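Local coordinates for protein alpha-galactosidase 1 (Saccharomyces cerevisiae, PDB 3LRK) that catalyses the hydrolysis of terminal, non-reducing alpha-D-galactose residues from alpha-D-galactosides such as galactose oligosaccharides, galactomannans and galactolipids, at residues D73-G78 and A135-N140; N94-V99 and F108-Y113. The protein carries 1 engineered substitution. All coordinates share one frame; numbering follows the deposited sequence.

Interaction 1 of 2, residues D73-G78 and A135-N140; sequences DCWSSG and AQFFAN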
ATOM      1  N   ASP A  73     -18.159  26.441  -7.042  1.00 21.28           N
ATOM      2  CA  ASP A  73     -17.702  26.333  -8.438  1.00 21.64           C
ATOM      3  C   ASP A  73     -18.612  27.108  -9.414  1.00 22.61           C
ATOM      4  O   ASP A  73     -19.648  27.639  -9.012  1.00 22.84           O
ATOM      5  CB  ASP A  73     -17.673  24.839  -8.811  1.00 21.04           C
ATOM      6  CG  ASP A  73     -16.642  24.482  -9.899  1.00 21.18           C
ATOM      7  OD1 ASP A  73     -16.152  25.350 -10.662  1.00 18.91           O
ATOM      8  OD2 ASP A  73     -16.316  23.279  -9.980  1.00 19.36           O
ATOM      9  N   CYS A  74     -18.208  27.164 -10.691  1.00 23.33           N
ATOM     10  CA  CYS A  74     -19.040  27.663 -11.815  1.00 24.27           C
ATOM     11  C   CYS A  74     -19.332  29.165 -11.824  1.00 24.14           C
ATOM     12  O   CYS A  74     -20.379  29.610 -12.330  1.00 24.59           O
ATOM     13  CB  CYS A  74     -20.367  26.896 -11.912  1.00 24.60           C
ATOM     14  SG  CYS A  74     -20.315  25.203 -11.322  1.00 27.44           S
ATOM     15  N   TRP A  75     -18.404  29.954 -11.294  1.00 23.21           N
ATOM     16  CA  TRP A  75     -18.654  31.381 -11.105  1.00 22.16           C
ATOM     17  C   TRP A  75     -17.974  32.219 -12.198  1.00 22.32           C
ATOM     18  O   TRP A  75     -18.391  33.351 -12.466  1.00 22.30           O
ATOM     19  CB  TRP A  75     -18.207  31.813  -9.692  1.00 20.86           C
ATOM     20  CG  TRP A  75     -16.735  31.644  -9.463  1.00 20.24           C
ATOM     21  CD1 TRP A  75     -16.108  30.580  -8.860  1.00 19.02           C
ATOM     22  CD2 TRP A  75     -15.691  32.548  -9.859  1.00 19.79           C
ATOM     23  NE1 TRP A  75     -14.744  30.777  -8.849  1.00 17.63           N
ATOM     24  CE2 TRP A  75     -14.457  31.968  -9.459  1.00 18.07           C
ATOM     25  CE3 TRP A  75     -15.674  33.794 -10.504  1.00 18.47           C
ATOM     26  CZ2 TRP A  75     -13.227  32.590  -9.685  1.00 18.01           C
ATOM     27  CZ3 TRP A  75     -14.447  34.410 -10.734  1.00 19.14           C
ATOM     28  CH2 TRP A  75     -13.235  33.805 -10.313  1.00 19.12           C
ATOM     29  N   SER A  76     -16.930  31.655 -12.815  1.00 21.54           N
ATOM     30  CA  SER A  76     -16.115  32.355 -13.811  1.00 21.54           C
ATOM     31  C   SER A  76     -16.557  32.057 -15.248  1.00 21.95           C
ATOM     32  O   SER A  76     -17.296  31.104 -15.505  1.00 22.06           O
ATOM     33  CB  SER A  76     -14.638  31.970 -13.660  1.00 21.47           C
ATOM     34  OG  SER A  76     -14.470  30.562 -13.743  1.00 20.58           O
ATOM     35  N   SER A  77     -16.097  32.881 -16.180  1.00 22.54           N
ATOM     36  CA  SER A  77     -16.392  32.666 -17.602  1.00 23.23           C
ATOM     37  C   SER A  77     -15.135  32.414 -18.444  1.00 23.54           C
ATOM     38  O   SER A  77     -15.228  32.078 -19.629  1.00 23.91           O
ATOM     39  CB  SER A  77     -17.196  33.848 -18.155  1.00 22.87           C
ATOM     40  OG  SER A  77     -16.454  35.051 -18.063  1.00 23.10           O
ATOM     41  N   GLY A  78     -13.967  32.543 -17.825  1.00 23.83           N
ATOM     42  CA  GLY A  78     -12.685  32.411 -18.530  1.00 24.06           C
ATOM     43  C   GLY A  78     -11.611  33.312 -17.943  1.00 24.15           C
ATOM     44  O   GLY A  78     -11.677  33.685 -16.758  1.00 24.10           O
ATOM     45  N   ALA A 135      -4.663  34.253  -6.714  1.00 17.89           N
ATOM     46  CA  ALA A 135      -4.651  34.837  -5.368  1.00 18.22           C
ATOM     47  C   ALA A 135      -4.840  36.360  -5.424  1.00 18.17           C
ATOM     48  O   ALA A 135      -5.592  36.911  -4.625  1.00 18.08           O
ATOM     49  CB  ALA A 135      -3.355  34.479  -4.634  1.00 16.89           C
ATOM     50  N   GLN A 136      -4.146  37.028  -6.353  1.00 19.26           N
ATOM     51  CA  GLN A 136      -4.299  38.467  -6.575  1.00 20.03           C
ATOM     52  C   GLN A 136      -5.726  38.866  -6.960  1.00 20.20           C
ATOM     53  O   GLN A 136      -6.279  39.825  -6.399  1.00 19.80           O
ATOM     54  CB  GLN A 136      -3.307  38.990  -7.622  1.00 20.72           C
ATOM     55  CG  GLN A 136      -3.191  40.526  -7.647  1.00 22.24           C
ATOM     56  CD  GLN A 136      -2.737  41.102  -6.305  1.00 23.79           C
ATOM     57  OE1 GLN A 136      -1.724  40.685  -5.742  1.00 25.26           O
ATOM     58  NE2 GLN A 136      -3.502  42.052  -5.782  1.00 24.30           N
ATOM     59  N   PHE A 137      -6.313  38.137  -7.909  1.00 19.71           N
ATOM     60  CA  PHE A 137      -7.740  38.300  -8.224  1.00 19.76           C
ATOM     61  C   PHE A 137      -8.626  38.220  -6.973  1.00 19.78           C
ATOM     62  O   PHE A 137      -9.508  39.082  -6.771  1.00 18.64           O
ATOM     63  CB  PHE A 137      -8.215  37.283  -9.290  1.00 19.85           C
ATOM     64  CG  PHE A 137      -9.701  37.308  -9.512  1.00 20.06           C
ATOM     65  CD1 PHE A 137     -10.257  38.113 -10.507  1.00 20.03           C
ATOM     66  CD2 PHE A 137     -10.551  36.550  -8.707  1.00 19.46           C
ATOM     67  CE1 PHE A 137     -11.624  38.152 -10.692  1.00 19.32           C
ATOM     68  CE2 PHE A 137     -11.930  36.597  -8.888  1.00 21.02           C
ATOM     69  CZ  PHE A 137     -12.461  37.395  -9.890  1.00 18.32           C
ATOM     70  N   PHE A 138      -8.410  37.202  -6.131  1.00 19.46           N
ATOM     71  CA  PHE A 138      -9.258  37.046  -4.946  1.00 20.28           C
ATOM     72  C   PHE A 138      -9.086  38.220  -3.961  1.00 20.80           C
ATOM     73  O   PHE A 138     -10.064  38.732  -3.426  1.00 21.42           O
ATOM     74  CB  PHE A 138      -9.062  35.682  -4.258  1.00 20.17           C
ATOM     75  CG  PHE A 138      -9.438  34.502  -5.130  1.00 21.59           C
ATOM     76  CD1 PHE A 138     -10.723  34.396  -5.680  1.00 20.05           C
ATOM     77  CD2 PHE A 138      -8.507  33.503  -5.405  1.00 21.99           C
ATOM     78  CE1 PHE A 138     -11.067  33.309  -6.494  1.00 21.30           C
ATOM     79  CE2 PHE A 138      -8.843  32.418  -6.220  1.00 23.04           C
ATOM     80  CZ  PHE A 138     -10.124  32.317  -6.764  1.00 20.19           C
ATOM     81  N   ALA A 139      -7.844  38.650  -3.754  1.00 21.03           N
ATOM     82  CA  ALA A 139      -7.554  39.802  -2.895  1.00 21.06           C
ATOM     83  C   ALA A 139      -8.100  41.119  -3.471  1.00 21.21           C
ATOM     84  O   ALA A 139      -8.636  41.947  -2.723  1.00 20.61           O
ATOM     85  CB  ALA A 139      -6.082  39.904  -2.645  1.00 21.39           C
ATOM     86  N   ASN A 140      -7.981  41.301  -4.790  1.00 21.29           N
ATOM     87  CA  ASN A 140      -8.547  42.485  -5.475  1.00 21.60           C
ATOM     88  C   ASN A 140     -10.055  42.569  -5.286  1.00 21.61           C
ATOM     89  O   ASN A 140     -10.633  43.660  -5.243  1.00 21.95           O
ATOM     90  CB  ASN A 140      -8.233  42.471  -6.975  1.00 21.27           C
ATOM     91  CG  ASN A 140      -6.796  42.831  -7.284  1.00 20.81           C
ATOM     92  OD1 ASN A 140      -5.997  43.134  -6.387  1.00 21.68           O
ATOM     93  ND2 ASN A 140      -6.450  42.784  -8.564  1.00 20.06           N
TER

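Interaction 2 of 2, residues N94-V99 and F108-Y113; sequences NGMGHV and FLFGMY. With NA (sodium ion), chain K.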
ATOM      1  N   ASN A  94     -21.887  42.869 -11.433  1.00 25.44           N
ATOM      2  CA  ASN A  94     -21.160  43.952 -10.769  1.00 25.47           C
ATOM      3  C   ASN A  94     -19.729  43.559 -10.337  1.00 25.08           C
ATOM      4  O   ASN A  94     -19.015  44.346  -9.709  1.00 25.56           O
ATOM      5  CB  ASN A  94     -21.990  44.433  -9.577  1.00 25.28           C
ATOM      6  CG  ASN A  94     -23.397  44.862  -9.993  1.00 26.26           C
ATOM      7  OD1 ASN A  94     -23.543  45.759 -10.808  1.00 27.48           O
ATOM      8  ND2 ASN A  94     -24.424  44.201  -9.459  1.00 26.48           N
ATOM      9  N   GLY A  95     -19.301  42.357 -10.714  1.00 25.09           N
ATOM     10  CA  GLY A  95     -17.995  41.842 -10.288  1.00 23.96           C
ATOM     11  C   GLY A  95     -18.125  41.194  -8.916  1.00 23.40           C
ATOM     12  O   GLY A  95     -19.167  41.293  -8.262  1.00 22.99           O
ATOM     13  N   MET A  96     -17.067  40.518  -8.477  1.00 22.31           N
ATOM     14  CA  MET A  96     -17.094  39.809  -7.203  1.00 21.25           C
ATOM     15  C   MET A  96     -16.893  40.749  -6.015  1.00 20.86           C
ATOM     16  O   MET A  96     -17.505  40.559  -4.978  1.00 20.89           O
ATOM     17  CB  MET A  96     -16.038  38.688  -7.190  1.00 21.25           C
ATOM     18  CG  MET A  96     -16.171  37.694  -8.375  1.00 21.17           C
ATOM     19  SD  MET A  96     -17.869  37.166  -8.748  1.00 24.66           S
ATOM     20  CE  MET A  96     -18.354  36.411  -7.225  1.00 22.53           C
ATOM     21  N   GLY A  97     -16.038  41.760  -6.174  1.00 20.51           N
ATOM     22  CA  GLY A  97     -15.724  42.689  -5.079  1.00 20.84           C
ATOM     23  C   GLY A  97     -16.986  43.361  -4.562  1.00 20.89           C
ATOM     24  O   GLY A  97     -17.127  43.606  -3.372  1.00 20.72           O
ATOM     25  N   HIS A  98     -17.915  43.643  -5.471  1.00 21.46           N
ATOM     26  CA  HIS A  98     -19.213  44.208  -5.091  1.00 21.74           C
ATOM     27  C   HIS A  98     -20.081  43.266  -4.234  1.00 21.53           C
ATOM     28  O   HIS A  98     -20.813  43.723  -3.337  1.00 21.48           O
ATOM     29  CB  HIS A  98     -19.978  44.659  -6.333  1.00 21.73           C
ATOM     30  CG  HIS A  98     -21.125  45.564  -6.023  1.00 23.45           C
ATOM     31  ND1 HIS A  98     -20.950  46.812  -5.464  1.00 24.12           N
ATOM     32  CD2 HIS A  98     -22.459  45.397  -6.164  1.00 23.89           C
ATOM     33  CE1 HIS A  98     -22.127  47.381  -5.286  1.00 23.45           C
ATOM     34  NE2 HIS A  98     -23.056  46.548  -5.716  1.00 24.66           N
ATOM     35  N   VAL A  99     -20.003  41.965  -4.508  1.00 21.24           N
ATOM     36  CA  VAL A  99     -20.652  40.948  -3.656  1.00 21.42           C
ATOM     37  C   VAL A  99     -20.011  40.955  -2.260  1.00 21.57           C
ATOM     38  O   VAL A  99     -20.715  40.954  -1.254  1.00 21.84           O
ATOM     39  CB  VAL A  99     -20.566  39.521  -4.272  1.00 21.36           C
ATOM     40  CG1 VAL A  99     -21.330  38.477  -3.408  1.00 20.48           C
ATOM     41  CG2 VAL A  99     -21.067  39.521  -5.716  1.00 21.20           C
ATOM     42  N   PHE A 108     -20.830  39.819   7.292  1.00 23.75           N
ATOM     43  CA  PHE A 108     -20.463  38.505   6.773  1.00 23.06           C
ATOM     44  C   PHE A 108     -19.024  38.518   6.261  1.00 22.50           C
ATOM     45  O   PHE A 108     -18.454  39.581   5.998  1.00 22.32           O
ATOM     46  CB  PHE A 108     -21.387  38.091   5.622  1.00 23.29           C
ATOM     47  CG  PHE A 108     -22.709  37.511   6.061  1.00 23.70           C
ATOM     48  CD1 PHE A 108     -23.895  38.217   5.846  1.00 25.05           C
ATOM     49  CD2 PHE A 108     -22.770  36.266   6.671  1.00 24.75           C
ATOM     50  CE1 PHE A 108     -25.124  37.695   6.241  1.00 23.73           C
ATOM     51  CE2 PHE A 108     -23.991  35.726   7.070  1.00 25.62           C
ATOM     52  CZ  PHE A 108     -25.178  36.446   6.850  1.00 25.19           C
ATOM     53  N   LEU A 109     -18.456  37.325   6.103  1.00 21.32           N
ATOM     54  CA  LEU A 109     -17.197  37.152   5.403  1.00 20.42           C
ATOM     55  C   LEU A 109     -17.463  36.395   4.088  1.00 20.10           C
ATOM     56  O   LEU A 109     -18.400  35.602   4.012  1.00 19.99           O
ATOM     57  CB  LEU A 109     -16.183  36.418   6.294  1.00 19.85           C
ATOM     58  CG  LEU A 109     -15.713  37.228   7.519  1.00 19.90           C
ATOM     59  CD1 LEU A 109     -14.728  36.404   8.387  1.00 20.26           C
ATOM     60  CD2 LEU A 109     -15.073  38.573   7.078  1.00 19.89           C
ATOM     61  N   PHE A 110     -16.645  36.658   3.072  1.00 19.88           N
ATOM     62  CA  PHE A 110     -16.891  36.162   1.709  1.00 19.73           C
ATOM     63  C   PHE A 110     -15.867  35.085   1.332  1.00 19.62           C
ATOM     64  O   PHE A 110     -14.658  35.318   1.401  1.00 19.42           O
ATOM     65  CB  PHE A 110     -16.836  37.339   0.724  1.00 20.04           C
ATOM     66  CG  PHE A 110     -17.118  36.969  -0.726  1.00 20.46           C
ATOM     67  CD1 PHE A 110     -18.044  35.977  -1.056  1.00 20.90           C
ATOM     68  CD2 PHE A 110     -16.480  37.653  -1.752  1.00 19.39           C
ATOM     69  CE1 PHE A 110     -18.313  35.654  -2.389  1.00 20.11           C
ATOM     70  CE2 PHE A 110     -16.746  37.339  -3.099  1.00 22.29           C
ATOM     71  CZ  PHE A 110     -17.667  36.338  -3.405  1.00 21.02           C
ATOM     72  N   GLY A 111     -16.370  33.911   0.962  1.00 19.29           N
ATOM     73  CA  GLY A 111     -15.536  32.815   0.479  1.00 19.48           C
ATOM     74  C   GLY A 111     -15.716  32.592  -1.014  1.00 19.32           C
ATOM     75  O   GLY A 111     -16.814  32.771  -1.559  1.00 19.39           O
ATOM     76  N   MET A 112     -14.623  32.223  -1.676  1.00 18.86           N
ATOM     77  CA  MET A 112     -14.639  31.871  -3.100  1.00 18.79           C
ATOM     78  C   MET A 112     -13.946  30.528  -3.325  1.00 18.71           C
ATOM     79  O   MET A 112     -13.456  29.912  -2.381  1.00 18.79           O
ATOM     80  CB  MET A 112     -14.034  32.989  -3.962  1.00 18.20           C
ATOM     81  CG  MET A 112     -15.051  34.100  -4.261  1.00 18.60           C
ATOM     82  SD  MET A 112     -14.598  35.266  -5.546  1.00 19.45           S
ATOM     83  CE  MET A 112     -14.891  34.280  -7.008  1.00 17.38           C
ATOM     84  N   TYR A 113     -13.926  30.077  -4.575  1.00 19.22           N
ATOM     85  CA  TYR A 113     -13.510  28.720  -4.901  1.00 19.53           C
ATOM     86  C   TYR A 113     -12.585  28.669  -6.127  1.00 19.49           C
ATOM     87  O   TYR A 113     -12.775  29.391  -7.110  1.00 19.56           O
ATOM     88  CB  TYR A 113     -14.759  27.845  -5.109  1.00 19.70           C
ATOM     89  CG  TYR A 113     -14.506  26.501  -5.767  1.00 20.64           C
ATOM     90  CD1 TYR A 113     -14.411  26.397  -7.157  1.00 20.56           C
ATOM     91  CD2 TYR A 113     -14.394  25.329  -5.003  1.00 20.86           C
ATOM     92  CE1 TYR A 113     -14.170  25.177  -7.771  1.00 21.32           C
ATOM     93  CE2 TYR A 113     -14.163  24.096  -5.617  1.00 20.14           C
ATOM     94  CZ  TYR A 113     -14.053  24.031  -7.001  1.00 21.38           C
ATOM     95  OH  TYR A 113     -13.818  22.821  -7.641  1.00 21.53           O
TER
HETATM   96 NA    NA K8001     -25.270  46.364  -5.117  1.00 18.08          NA

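Interaction 1 of 2, residues D73-G78 and A135-N140
Trp75 points its indole at two successive phenylalanines, Phe137 and Phe138, on one side of helix 131-140. From CB, which carries CG between the backbone N and the carbonyl carbon (chi1 63°), the indole extends toward the helix; CB of Ser76 lies 3.7 Å above one face of the Trp75 ring, near its rim. NE1 on the five-membered ring turns to strand 109-115 and gives its hydrogen to the carbonyl O of Tyr113. The six-membered ring makes the contact with the helix. Its CZ2 lies 3.9 Å from Phe138 CE1, whereas CH2 presses to 3.4 Å from Phe137 CE2, and CZ3 reaches Phe137 CZ at 3.7 Å. In the (beta/alpha)8 barrel of family GH27, residues 73-78 belong to the chain leaving strand 68-70, where substrate-binding Asp73 leads into the hairpin of strands 76-79 and 85-87; the indole thus ties this excursion to a barrel helix. The planes of Trp75 and Phe137 meet at 22°, but the rings are slid so far apart, centroids 5.4 Å from each other, that they hardly overlap. Phe138 places CD1 in the plane of the Phe137 ring, at its edge, and both phenyls reach the indole obliquely. A leucine in place of Trp75 would probably leave Tyr113 O without its indole donor and open a gap beside both phenylalanines.

Interaction 2 of 2, residues N94-V99 and F108-Y113
Part of a beta-alpha-beta crossover comes together where Met96 and Val99, from the helical side, pack on Phe110 and Met112 of strand 109-115. The Phe110 ring is approached from two directions. Val99 lays CG1 over one face, 4.2 Å from CZ, while CE of Met96 arrives at the edge in the plane of the ring, 3.9 Å from the same CZ. Phe110 is in place for both because its CG is anti to the backbone N (chi1 -178°), which sends the ring out toward the helix. The carbonyl O of Met96 also stands obliquely to this ring, 3.8 Å from Phe110 CE2. In the barrel, strand 68-70 and strand 109-115 are parallel neighbours joined through helix 96-105, and the present contact seats that helix against the second of them. Leu103 and Ala100 of the same helix add to the packing round Phe110, and Leu49 of helix 46-58 meets Val99. Met96 is bent at both chi2 and chi3 (-60° at the latter), a curl that brings CE back to Phe110 while CG stays beside the second methionine. There the two thioether chains cross obliquely, with Met96 CG 3.9 Å from Met112 CE. The sulfur of Met112 lies almost as near to that CG, and the two methyl carbons also touch. All four side chains are buried, and they meet through carbon and thioether sulfur atoms. His98 lies out of contact with the strand and uses its ring differently, binding a sodium ion through NE2 at 2.3 Å, with His102 one turn further along as another ligand.

Interactions 1 and 2 meet along strand 109-115, their centres about 9 Å apart, and the segments of interaction 2 lie within the chain loop closed by interaction 1. Met112 serves both: its CE, already against Met96, comes to 3.4 Å from Trp75 CE2, and its CB lies 3.9 Å from Phe138 CE1. One residue on, Tyr113, whose carbonyl holds the indole N-H, packs CE1 3.3 Å from CG of Asp73, a substrate-binding residue. The hydroxyl of Tyr113 is hydrogen-bonded to the nucleophile Asp149, which places the Trp75-Met112 packing one residue from a side chain that touches the nucleophile.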